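Local structure of acyl-CoA N-acyltransferases (NAT) superfamily protein (Arabidopsis thaliana, 6TH0) at residues I22-D25 against I29-E32; D44-A49 against V120-G125; V51-S54 against S60-L63; L73-E78 against I83-S88. The protein probably transfers the acetyl group of acetyl-CoA to the N-terminal methionine of membrane proteins and to protein lysines, using this GNAT-fold catalytic domain. All coordinates share one frame; numbering follows the deposited sequence.

Contact 1: residues I22-D25 against I29-E32; sequences IHRD and IRYE
His23, whose backbone O lies 4.1 Å from Arg30 NH1, has its imidazole gripped at both nitrogens: ND1 bonds to Leu19 O one turn back in the helix, and NE2 to Thr99 OG1 on strand 93-102, which fixes the ring's rotation. The contact itself is carried by two arginine side chains laid across each other at about a right angle. The 2.7 Å between Arg24 NH1 and Arg30 NE brings two donors together, so the exact placing of these exposed ends is doubtful. As modelled, Arg30 CD sits over the centre of the Arg24 guanidinium, 3.4 Å above its plane, while Arg24 CD lies off-centre over a face of the Arg30 guanidinium, the two planes 51° apart. A bend at chi2 (-68°) of Arg30 turns its end toward the last turn of the helix, where NH1 comes 3.4 Å from Arg24 O at an angle too poor for a hydrogen bond. The carbonyl oxygens at this helix end may partly offset the crowding of two positive charges. The contact closes the turn from helix 16-26 toward helix 33-41; Tyr31 stacks on Phe35 of the latter, and Ile29 leans on Tyr162 and Ile164 of strand 153-164.

Contact 2: residues D44-A49 against V120-G125; sequences DIVSWA and VKYSSG
Trp48 turns the edge of its six-membered ring to the face of Tyr122 in an offset edge-to-face pair, with centroids 5.5 Å apart and planes at 67°. Tyr122 CG lies in the indole plane at that edge, 3.6 Å from Trp48 CH2, and Tyr122 CB is just as near the same corner. Farther out on the phenol, Val46 approaches obliquely: its CG1 is 3.7 Å from Tyr122 CZ and close to the hydroxyl oxygen. Tyr122 spans both partners because its CG stands anti to the backbone N (chi1 178°), which lays the ring alongside the strand, its hydroxyl toward the strand's start. Were Tyr122 cut back to an alanine, CB would stay at the indole corner, but the Trp48 edge would probably lose its aromatic face and Val46 CG1 its partner on the helix. On the helix, Val120 O accepts Ser124 N and, at 2.9 Å, Ser123 OG, both from the same face of its plane. Val46 and Trp48 alternate along the strand with Ile45 and Ser47, which meet helix 33-41. Helices packed on both faces of a mixed sheet are the layered GNAT arrangement; helix 111-123 follows the acetyl-CoA-binding loop that includes Lys108, Arg109 and Gly110.

Contact 3: residues V51-S54 against S60-L63; sequences VDRS and SEEL
The two segments run antiparallel and draw together toward the loop, the CA atoms being 4.6 Å apart at Val51 and Leu63 and 3.8 Å apart at Arg53 and Ser60. A water sits between the backbones, accepting from Asp52 N at 2.7 Å and lying 2.8 Å from Ser60 O, an oxygen to which it can donate. Ser60 O also takes a CA-H...O contact from Arg53 CA (147° at the hydrogen). Val51 CG1 lies against the opposing backbone, 3.8 Å from Glu61 O and close to Leu63 CA. Together these residues form the loop end of the beta hairpin that joins the neighbouring antiparallel strands 45-52 and 63-73 of the GNAT sheet; strand 6-10 flanks it, with Cys7 bonded to the Val51 backbone. Arg53 is extended from CG to NE and reaches along the surface, with Val51 CG2 4.1 Å above the centre of its guanidinium. At the edge of that group, NE forms a salt bridge with Glu61 OE2, brought there by the bend at chi2 (-52°) of Glu61. Their modelled separation is too short for a normal bond, so the exact distance is doubtful. Asp52 OD1 takes Ser54 N at 2.9 Å from above the carboxylate plane, making an Asx turn, while its OD2 bonds to Tyr106 OH; the Asp52 side chain is about 6 Å from that of the acetyl-CoA-binding Arg109.

Contact 4: residues L73-E78 against I83-S88; sequences LAKESE and IRYDSS
Lys75 crosses the phenol of Tyr85 from its hydroxyl end inward. CB is 4.1 Å from Tyr85 OH; CG comes closer, 3.5 Å from the same oxygen, and also touches CZ. A bend at chi2 (-140°) then carries the chain over the ring, where CE stands 3.8 Å from the centroid and almost exactly on the ring normal, a CH-pi contact. NZ goes beyond it, 5.0 Å from the Tyr85 centroid and 10° off the normal, a cation-pi interaction at longer range. Ile83 CG2 lies over the centre of the opposite face, so the phenol is sandwiched between two aliphatic groups. Ala74 CB meets its edge, 3.8 Å from Tyr85 OH, and touches Ile83 CD1 at 4.2 Å. The Tyr85 hydroxyl bonds to Ser80 OG, which fixes the ring's outer end. A serine at Tyr85 would probably deprive the Lys75 ammonium of its pi partner and open a gap between its chain and Ile83. On the other segment, Ala74 O is held by both Ser77 N and Ser77 OG, the latter at 2.7 Å, which steadies the short 3-10 turn 74-76. The arrangement is that of a long ordered hairpin loop, linking antiparallel strands 63-73 and 93-102 of the GNAT sheet and resting on Arg130 of strand 129-137.

How the contacts relate
Along the chain, contact 1 is complete before contact 2 opens on strand 45-52; contacts 3 and 4 follow, and contact 2 closes only at helix 111-123. Contacts 2 and 3 share strand 45-52 and touch where Ala49 CB packs on Leu63 CB, 3.9 Å away. Ile22 CD1 meets Leu63 CD1, tying the helix of contact 1 to contact 3. Contacts 3 and 4 lie at far ends of the domain, their centres about 39 Å apart, one at each end of strand 63-73. Three lie at connections of the GNAT domain, a helical turn and two hairpin loops, while contact 2 packs a helix on the sheet whose strands 93-102 and 129-137 contribute to the acetyl-CoA site.

Contact 1: residues I22-D25 against I29-E32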
loop_
_atom_site.group_PDB
_atom_site.type_symbol
_atom_site.label_atom_id
_atom_site.label_comp_id
_atom_site.label_asym_id
_atom_site.label_seq_id
_atom_site.Cartn_x
_atom_site.Cartn_y
_atom_site.Cartn_z
ATOM N N ILE A 22 7.766 3.963 12.518
ATOM C CA ILE A 22 6.709 4.771 11.914
ATOM C C ILE A 22 5.409 3.975 11.800
ATOM O O ILE A 22 4.319 4.526 11.991
ATOM C CB ILE A 22 7.166 5.341 10.560
ATOM C CG1 ILE A 22 6.228 6.483 10.134
ATOM C CG2 ILE A 22 7.196 4.238 9.483
ATOM C CD1 ILE A 22 6.773 7.329 9.001
ATOM N N HIS A 23 5.483 2.682 11.450
ATOM C CA HIS A 23 4.262 1.881 11.459
ATOM C C HIS A 23 3.603 1.883 12.839
ATOM O O HIS A 23 2.387 2.082 12.960
ATOM C CB HIS A 23 4.541 0.452 10.999
ATOM C CG HIS A 23 4.550 0.291 9.508
ATOM N ND1 HIS A 23 5.577 0.750 8.710
ATOM C CD2 HIS A 23 3.642 -0.266 8.668
ATOM C CE1 HIS A 23 5.312 0.468 7.445
ATOM N NE2 HIS A 23 4.143 -0.150 7.391
ATOM N N ARG A 24 4.392 1.652 13.886
ATOM C CA ARG A 24 3.846 1.663 15.234
ATOM C C ARG A 24 3.214 3.011 15.545
ATOM O O ARG A 24 2.168 3.086 16.206
ATOM C CB ARG A 24 4.952 1.339 16.240
ATOM C CG ARG A 24 4.604 1.649 17.683
ATOM C CD ARG A 24 3.399 0.870 18.186
ATOM N NE ARG A 24 3.653 -0.566 18.247
ATOM C CZ ARG A 24 2.896 -1.430 18.915
ATOM N NH1 ARG A 24 1.838 -1.007 19.590
ATOM N NH2 ARG A 24 3.201 -2.718 18.910
ATOM N N ASP A 25 3.827 4.089 15.059
ATOM C CA ASP A 25 3.385 5.411 15.486
ATOM C C ASP A 25 2.157 5.893 14.716
ATOM O O ASP A 25 1.317 6.599 15.291
ATOM C CB ASP A 25 4.515 6.426 15.303
ATOM C CG ASP A 25 5.608 6.312 16.347
ATOM O OD1 ASP A 25 5.479 5.570 17.356
ATOM O OD2 ASP A 25 6.623 7.023 16.182
ATOM N N ILE A 29 -2.963 -0.659 12.008
ATOM C CA ILE A 29 -2.903 -2.119 12.034
ATOM C C ILE A 29 -1.517 -2.556 12.499
ATOM O O ILE A 29 -0.502 -2.196 11.890
ATOM C CB ILE A 29 -3.245 -2.698 10.652
ATOM C CG1 ILE A 29 -4.549 -2.074 10.145
ATOM C CG2 ILE A 29 -3.392 -4.218 10.742
ATOM C CD1 ILE A 29 -5.722 -2.284 11.064
ATOM N N ARG A 30 -1.468 -3.345 13.574
ATOM C CA ARG A 30 -0.194 -3.826 14.094
ATOM C C ARG A 30 0.325 -5.011 13.299
ATOM O O ARG A 30 -0.426 -5.927 12.956
ATOM C CB ARG A 30 -0.318 -4.203 15.569
ATOM C CG ARG A 30 -0.686 -3.050 16.484
ATOM C CD ARG A 30 0.462 -2.041 16.573
ATOM N NE ARG A 30 0.138 -0.930 17.470
ATOM C CZ ARG A 30 -0.181 0.302 17.087
ATOM N NH1 ARG A 30 -0.186 0.627 15.801
ATOM N NH2 ARG A 30 -0.464 1.222 18.005
ATOM N N TYR A 31 1.623 -4.978 13.018
ATOM C CA TYR A 31 2.336 -6.036 12.322
ATOM C C TYR A 31 3.479 -6.563 13.175
ATOM O O TYR A 31 4.101 -5.828 13.951
ATOM C CB TYR A 31 2.875 -5.577 10.964
ATOM C CG TYR A 31 1.799 -5.418 9.917
ATOM C CD1 TYR A 31 1.117 -4.215 9.757
ATOM C CD2 TYR A 31 1.459 -6.478 9.090
ATOM C CE1 TYR A 31 0.123 -4.081 8.793
ATOM C CE2 TYR A 31 0.474 -6.351 8.130
ATOM C CZ TYR A 31 -0.188 -5.152 7.984
ATOM O OH TYR A 31 -1.169 -5.032 7.024
ATOM N N GLU A 32 3.739 -7.854 13.021
ATOM C CA GLU A 32 4.800 -8.518 13.750
ATOM C C GLU A 32 6.150 -8.144 13.153
ATOM O O GLU A 32 6.250 -7.685 12.012
ATOM C CB GLU A 32 4.606 -10.033 13.679
ATOM C CG GLU A 32 4.589 -10.533 12.233
ATOM C CD GLU A 32 4.536 -12.043 12.101
ATOM O OE1 GLU A 32 4.538 -12.743 13.137
ATOM O OE2 GLU A 32 4.485 -12.529 10.951
#

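Contact 2: residues D44-A49 against V120-G125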
loop_
_atom_site.group_PDB
_atom_site.type_symbol
_atom_site.label_atom_id
_atom_site.label_comp_id
_atom_site.label_asym_id
_atom_site.label_seq_id
_atom_site.Cartn_x
_atom_site.Cartn_y
_atom_site.Cartn_z
ATOM N N ASP A 44 8.400 -11.179 -2.124
ATOM C CA ASP A 44 6.971 -11.098 -2.401
ATOM C C ASP A 44 6.323 -9.827 -1.878
ATOM O O ASP A 44 5.131 -9.629 -2.131
ATOM C CB ASP A 44 6.217 -12.294 -1.834
ATOM C CG ASP A 44 6.336 -12.390 -0.326
ATOM O OD1 ASP A 44 7.164 -11.656 0.254
ATOM O OD2 ASP A 44 5.614 -13.209 0.280
ATOM N N ILE A 45 7.089 -8.912 -1.290
ATOM C CA ILE A 45 6.579 -7.607 -0.903
ATOM C C ILE A 45 7.384 -6.574 -1.664
ATOM O O ILE A 45 8.618 -6.623 -1.679
ATOM C CB ILE A 45 6.692 -7.351 0.614
ATOM C CG1 ILE A 45 5.714 -8.238 1.385
ATOM C CG2 ILE A 45 6.490 -5.831 0.946
ATOM C CD1 ILE A 45 5.671 -7.919 2.867
ATOM N N VAL A 46 6.679 -5.683 -2.348
ATOM C CA VAL A 46 7.286 -4.555 -3.024
ATOM C C VAL A 46 7.000 -3.338 -2.170
ATOM O O VAL A 46 5.965 -3.252 -1.490
ATOM C CB VAL A 46 6.802 -4.376 -4.479
ATOM C CG1 VAL A 46 7.349 -5.489 -5.358
ATOM C CG2 VAL A 46 5.280 -4.346 -4.544
ATOM N N SER A 47 7.924 -2.392 -2.186
ATOM C CA SER A 47 7.646 -1.229 -1.362
ATOM C C SER A 47 8.476 -0.035 -1.801
ATOM O O SER A 47 9.476 -0.163 -2.512
ATOM C CB SER A 47 7.924 -1.549 0.105
ATOM O OG SER A 47 9.278 -1.930 0.248
ATOM N N TRP A 48 8.016 1.138 -1.375
ATOM C CA TRP A 48 8.627 2.402 -1.740
ATOM C C TRP A 48 8.728 3.287 -0.510
ATOM O O TRP A 48 7.817 3.317 0.322
ATOM C CB TRP A 48 7.831 3.107 -2.833
ATOM C CG TRP A 48 7.971 2.456 -4.164
ATOM C CD1 TRP A 48 8.859 2.789 -5.144
ATOM C CD2 TRP A 48 7.212 1.346 -4.673
ATOM N NE1 TRP A 48 8.695 1.968 -6.229
ATOM C CE2 TRP A 48 7.686 1.078 -5.968
ATOM C CE3 TRP A 48 6.172 0.565 -4.161
ATOM C CZ2 TRP A 48 7.164 0.050 -6.765
ATOM C CZ3 TRP A 48 5.646 -0.447 -4.948
ATOM C CH2 TRP A 48 6.152 -0.702 -6.240
ATOM N N ALA A 49 9.830 4.007 -0.406
ATOM C CA ALA A 49 10.022 5.002 0.630
ATOM C C ALA A 49 9.997 6.375 -0.023
ATOM O O ALA A 49 10.410 6.539 -1.172
ATOM C CB ALA A 49 11.348 4.788 1.369
ATOM N N VAL A 120 0.722 1.704 -8.664
ATOM C CA VAL A 120 -0.034 1.513 -9.901
ATOM C C VAL A 120 0.906 1.427 -11.094
ATOM O O VAL A 120 0.749 0.568 -11.970
ATOM C CB VAL A 120 -1.057 2.654 -10.073
ATOM C CG1 VAL A 120 -1.781 2.531 -11.420
ATOM C CG2 VAL A 120 -2.022 2.685 -8.905
ATOM N N LYS A 121 1.901 2.312 -11.145
ATOM C CA LYS A 121 2.885 2.264 -12.220
ATOM C C LYS A 121 3.655 0.951 -12.206
ATOM O O LYS A 121 4.003 0.413 -13.262
ATOM C CB LYS A 121 3.817 3.469 -12.088
ATOM C CG LYS A 121 3.253 4.733 -12.735
ATOM C CD LYS A 121 4.032 6.008 -12.404
ATOM C CE LYS A 121 5.535 5.878 -12.507
ATOM N NZ LYS A 121 6.170 6.921 -11.632
ATOM N N TYR A 122 3.931 0.420 -11.014
ATOM C CA TYR A 122 4.583 -0.879 -10.912
ATOM C C TYR A 122 3.690 -1.983 -11.464
ATOM O O TYR A 122 4.133 -2.806 -12.272
ATOM C CB TYR A 122 4.969 -1.173 -9.458
ATOM C CG TYR A 122 5.620 -2.533 -9.290
ATOM C CD1 TYR A 122 6.954 -2.724 -9.626
ATOM C CD2 TYR A 122 4.901 -3.626 -8.813
ATOM C CE1 TYR A 122 7.562 -3.962 -9.491
ATOM C CE2 TYR A 122 5.508 -4.875 -8.674
ATOM C CZ TYR A 122 6.834 -5.028 -9.013
ATOM O OH TYR A 122 7.447 -6.249 -8.875
ATOM N N SER A 123 2.424 -2.012 -11.040
ATOM C CA SER A 123 1.515 -3.078 -11.454
ATOM C C SER A 123 1.286 -3.073 -12.958
ATOM O O SER A 123 1.042 -4.128 -13.556
ATOM C CB SER A 123 0.179 -2.957 -10.726
ATOM O OG SER A 123 -0.602 -1.909 -11.275
ATOM N N SER A 124 1.352 -1.902 -13.585
ATOM C CA SER A 124 1.111 -1.830 -15.018
ATOM C C SER A 124 2.281 -2.369 -15.829
ATOM O O SER A 124 2.137 -2.545 -17.042
ATOM C CB SER A 124 0.785 -0.388 -15.426
ATOM O OG SER A 124 1.874 0.485 -15.176
ATOM N N GLY A 125 3.421 -2.656 -15.193
ATOM C CA GLY A 125 4.590 -3.151 -15.897
ATOM C C GLY A 125 4.723 -4.666 -15.875
ATOM O O GLY A 125 5.506 -5.242 -16.641
#

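Contact 3: residues V51-S54 against S60-L63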
loop_
_atom_site.group_PDB
_atom_site.type_symbol
_atom_site.label_atom_id
_atom_site.label_comp_id
_atom_site.label_asym_id
_atom_site.label_seq_id
_atom_site.Cartn_x
_atom_site.Cartn_y
_atom_site.Cartn_z
ATOM N N VAL A 51 11.568 10.122 0.718
ATOM C CA VAL A 51 12.601 10.782 1.506
ATOM C C VAL A 51 12.716 12.240 1.088
ATOM O O VAL A 51 12.430 12.609 -0.056
ATOM C CB VAL A 51 13.971 10.074 1.362
ATOM C CG1 VAL A 51 13.857 8.605 1.761
ATOM C CG2 VAL A 51 14.501 10.210 -0.069
ATOM N N ASP A 52 13.098 13.081 2.044
ATOM C CA ASP A 52 13.459 14.474 1.797
ATOM C C ASP A 52 14.954 14.580 2.088
ATOM O O ASP A 52 15.358 14.804 3.231
ATOM C CB ASP A 52 12.636 15.420 2.665
ATOM C CG ASP A 52 12.997 16.880 2.459
ATOM O OD1 ASP A 52 13.887 17.195 1.641
ATOM O OD2 ASP A 52 12.384 17.723 3.141
ATOM N N ARG A 53 15.782 14.429 1.051
ATOM C CA ARG A 53 17.222 14.481 1.277
ATOM C C ARG A 53 17.687 15.880 1.637
ATOM O O ARG A 53 18.858 16.064 1.990
ATOM C CB ARG A 53 17.981 13.947 0.061
ATOM C CG ARG A 53 17.862 12.434 -0.087
ATOM C CD ARG A 53 18.848 11.854 -1.093
ATOM N NE ARG A 53 18.543 10.453 -1.372
ATOM C CZ ARG A 53 17.847 10.042 -2.429
ATOM N NH1 ARG A 53 17.398 10.927 -3.309
ATOM N NH2 ARG A 53 17.603 8.749 -2.610
ATOM N N SER A 54 16.794 16.860 1.548
ATOM C CA SER A 54 17.042 18.230 1.963
ATOM C C SER A 54 16.875 18.431 3.464
ATOM O O SER A 54 17.037 19.560 3.939
ATOM C CB SER A 54 16.101 19.172 1.208
ATOM O OG SER A 54 15.962 20.404 1.890
ATOM N N SER A 60 18.651 13.154 6.135
ATOM C CA SER A 60 18.270 13.270 4.733
ATOM C C SER A 60 17.790 11.940 4.152
ATOM O O SER A 60 16.856 11.914 3.345
ATOM C CB SER A 60 19.450 13.810 3.924
ATOM O OG SER A 60 20.548 12.917 3.969
ATOM N N GLU A 61 18.413 10.827 4.538
ATOM C CA GLU A 61 18.063 9.523 3.977
ATOM C C GLU A 61 16.968 8.799 4.759
ATOM O O GLU A 61 16.512 7.732 4.325
ATOM C CB GLU A 61 19.311 8.635 3.902
ATOM C CG GLU A 61 20.144 8.805 2.639
ATOM C CD GLU A 61 19.328 8.680 1.367
ATOM O OE1 GLU A 61 18.414 7.833 1.321
ATOM O OE2 GLU A 61 19.601 9.438 0.414
ATOM N N GLU A 62 16.518 9.366 5.876
ATOM C CA GLU A 62 15.458 8.766 6.678
ATOM C C GLU A 62 14.110 8.932 5.990
ATOM O O GLU A 62 13.755 10.034 5.564
ATOM C CB GLU A 62 15.428 9.407 8.066
ATOM C CG GLU A 62 14.475 8.741 9.052
ATOM C CD GLU A 62 14.358 9.501 10.365
ATOM O OE1 GLU A 62 14.055 10.712 10.325
ATOM O OE2 GLU A 62 14.585 8.892 11.432
ATOM N N LEU A 63 13.359 7.842 5.859
ATOM C CA LEU A 63 12.096 7.934 5.137
ATOM C C LEU A 63 11.077 8.753 5.926
ATOM O O LEU A 63 11.046 8.725 7.161
ATOM C CB LEU A 63 11.537 6.537 4.835
ATOM C CG LEU A 63 11.126 5.608 5.980
ATOM C CD1 LEU A 63 9.706 5.883 6.412
ATOM C CD2 LEU A 63 11.272 4.145 5.554
HETATM O O HOH W 1 14.216 12.035 4.313
#

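Contact 4: residues L73-E78 against I83-S88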
loop_
_atom_site.group_PDB
_atom_site.type_symbol
_atom_site.label_atom_id
_atom_site.label_comp_id
_atom_site.label_asym_id
_atom_site.label_seq_id
_atom_site.Cartn_x
_atom_site.Cartn_y
_atom_site.Cartn_z
ATOM N N LEU A 73 -1.804 -14.070 -6.442
ATOM C CA LEU A 73 -2.367 -14.732 -7.608
ATOM C C LEU A 73 -3.833 -14.340 -7.751
ATOM O O LEU A 73 -4.603 -14.417 -6.791
ATOM C CB LEU A 73 -2.226 -16.249 -7.492
ATOM C CG LEU A 73 -0.818 -16.807 -7.709
ATOM C CD1 LEU A 73 -0.778 -18.288 -7.397
ATOM C CD2 LEU A 73 -0.424 -16.584 -9.170
ATOM N N ALA A 74 -4.217 -13.907 -8.954
ATOM C CA ALA A 74 -5.559 -13.361 -9.136
ATOM C C ALA A 74 -6.638 -14.325 -8.646
ATOM O O ALA A 74 -7.598 -13.907 -7.985
ATOM C CB ALA A 74 -5.792 -12.999 -10.603
ATOM N N LYS A 75 -6.509 -15.614 -8.974
ATOM C CA LYS A 75 -7.560 -16.561 -8.613
ATOM C C LYS A 75 -7.576 -16.902 -7.131
ATOM O O LYS A 75 -8.523 -17.555 -6.679
ATOM C CB LYS A 75 -7.460 -17.836 -9.448
ATOM C CG LYS A 75 -8.070 -17.671 -10.833
ATOM C CD LYS A 75 -8.858 -18.901 -11.270
ATOM C CE LYS A 75 -9.609 -18.659 -12.578
ATOM N NZ LYS A 75 -10.145 -19.937 -13.150
ATOM N N GLU A 76 -6.555 -16.513 -6.376
ATOM C CA GLU A 76 -6.533 -16.705 -4.935
ATOM C C GLU A 76 -6.938 -15.449 -4.177
ATOM O O GLU A 76 -6.894 -15.439 -2.937
ATOM C CB GLU A 76 -5.142 -17.180 -4.489
ATOM C CG GLU A 76 -4.704 -18.464 -5.181
ATOM C CD GLU A 76 -3.379 -19.000 -4.667
ATOM O OE1 GLU A 76 -3.156 -20.226 -4.776
ATOM O OE2 GLU A 76 -2.565 -18.202 -4.152
ATOM N N SER A 77 -7.271 -14.374 -4.893
ATOM C CA SER A 77 -7.633 -13.119 -4.253
ATOM C C SER A 77 -9.128 -13.100 -3.971
ATOM O O SER A 77 -9.914 -13.806 -4.609
ATOM C CB SER A 77 -7.267 -11.925 -5.139
ATOM O OG SER A 77 -8.149 -11.865 -6.251
ATOM N N GLU A 78 -9.523 -12.246 -3.026
ATOM C CA GLU A 78 -10.941 -12.131 -2.723
ATOM C C GLU A 78 -11.736 -11.402 -3.799
ATOM O O GLU A 78 -12.968 -11.402 -3.726
ATOM C CB GLU A 78 -11.127 -11.406 -1.394
ATOM C CG GLU A 78 -10.778 -9.942 -1.465
ATOM C CD GLU A 78 -10.617 -9.321 -0.091
ATOM O OE1 GLU A 78 -9.637 -9.667 0.606
ATOM O OE2 GLU A 78 -11.467 -8.481 0.283
ATOM N N ILE A 83 -13.352 -10.343 -11.795
ATOM C CA ILE A 83 -12.451 -10.358 -12.945
ATOM C C ILE A 83 -13.016 -11.205 -14.077
ATOM O O ILE A 83 -13.562 -12.291 -13.842
ATOM C CB ILE A 83 -11.065 -10.885 -12.523
ATOM C CG1 ILE A 83 -10.429 -9.915 -11.533
ATOM C CG2 ILE A 83 -10.168 -11.137 -13.729
ATOM C CD1 ILE A 83 -9.086 -10.375 -10.944
ATOM N N ARG A 84 -12.937 -10.688 -15.296
ATOM C CA ARG A 84 -13.276 -11.469 -16.480
ATOM C C ARG A 84 -11.992 -12.163 -16.897
ATOM O O ARG A 84 -11.029 -11.493 -17.283
ATOM C CB ARG A 84 -13.830 -10.592 -17.601
ATOM C CG ARG A 84 -15.290 -10.179 -17.418
ATOM C CD ARG A 84 -15.964 -9.895 -18.754
ATOM N NE ARG A 84 -15.403 -8.728 -19.427
ATOM C CZ ARG A 84 -14.445 -8.782 -20.345
ATOM N NH1 ARG A 84 -13.931 -9.948 -20.701
ATOM N NH2 ARG A 84 -13.996 -7.668 -20.905
ATOM N N TYR A 85 -11.975 -13.490 -16.809
ATOM C CA TYR A 85 -10.788 -14.270 -17.114
ATOM C C TYR A 85 -10.755 -14.656 -18.582
ATOM O O TYR A 85 -11.675 -15.309 -19.074
ATOM C CB TYR A 85 -10.734 -15.530 -16.251
ATOM C CG TYR A 85 -10.368 -15.242 -14.826
ATOM C CD1 TYR A 85 -9.050 -15.016 -14.476
ATOM C CD2 TYR A 85 -11.337 -15.186 -13.835
ATOM C CE1 TYR A 85 -8.708 -14.746 -13.189
ATOM C CE2 TYR A 85 -11.003 -14.926 -12.544
ATOM C CZ TYR A 85 -9.686 -14.701 -12.227
ATOM O OH TYR A 85 -9.324 -14.444 -10.944
ATOM N N ASP A 86 -9.654 -14.338 -19.243
ATOM C CA ASP A 86 -9.450 -14.682 -20.638
ATOM C C ASP A 86 -8.583 -15.930 -20.643
ATOM O O ASP A 86 -7.459 -15.905 -20.145
ATOM C CB ASP A 86 -8.791 -13.531 -21.393
ATOM C CG ASP A 86 -8.460 -13.891 -22.821
ATOM O OD1 ASP A 86 -8.884 -14.974 -23.279
ATOM O OD2 ASP A 86 -7.775 -13.090 -23.485
ATOM N N SER A 87 -9.093 -17.009 -21.229
ATOM C CA SER A 87 -8.365 -18.271 -21.170
ATOM C C SER A 87 -6.958 -18.143 -21.739
ATOM O O SER A 87 -6.031 -18.785 -21.235
ATOM C CB SER A 87 -9.149 -19.354 -21.905
ATOM O OG SER A 87 -8.411 -20.559 -21.991
ATOM N N SER A 88 -6.770 -17.303 -22.761
ATOM C CA SER A 88 -5.486 -17.237 -23.456
ATOM C C SER A 88 -4.391 -16.534 -22.656
ATOM O O SER A 88 -3.208 -16.778 -22.904
ATOM C CB SER A 88 -5.672 -16.538 -24.800
ATOM O OG SER A 88 -5.871 -15.149 -24.606
#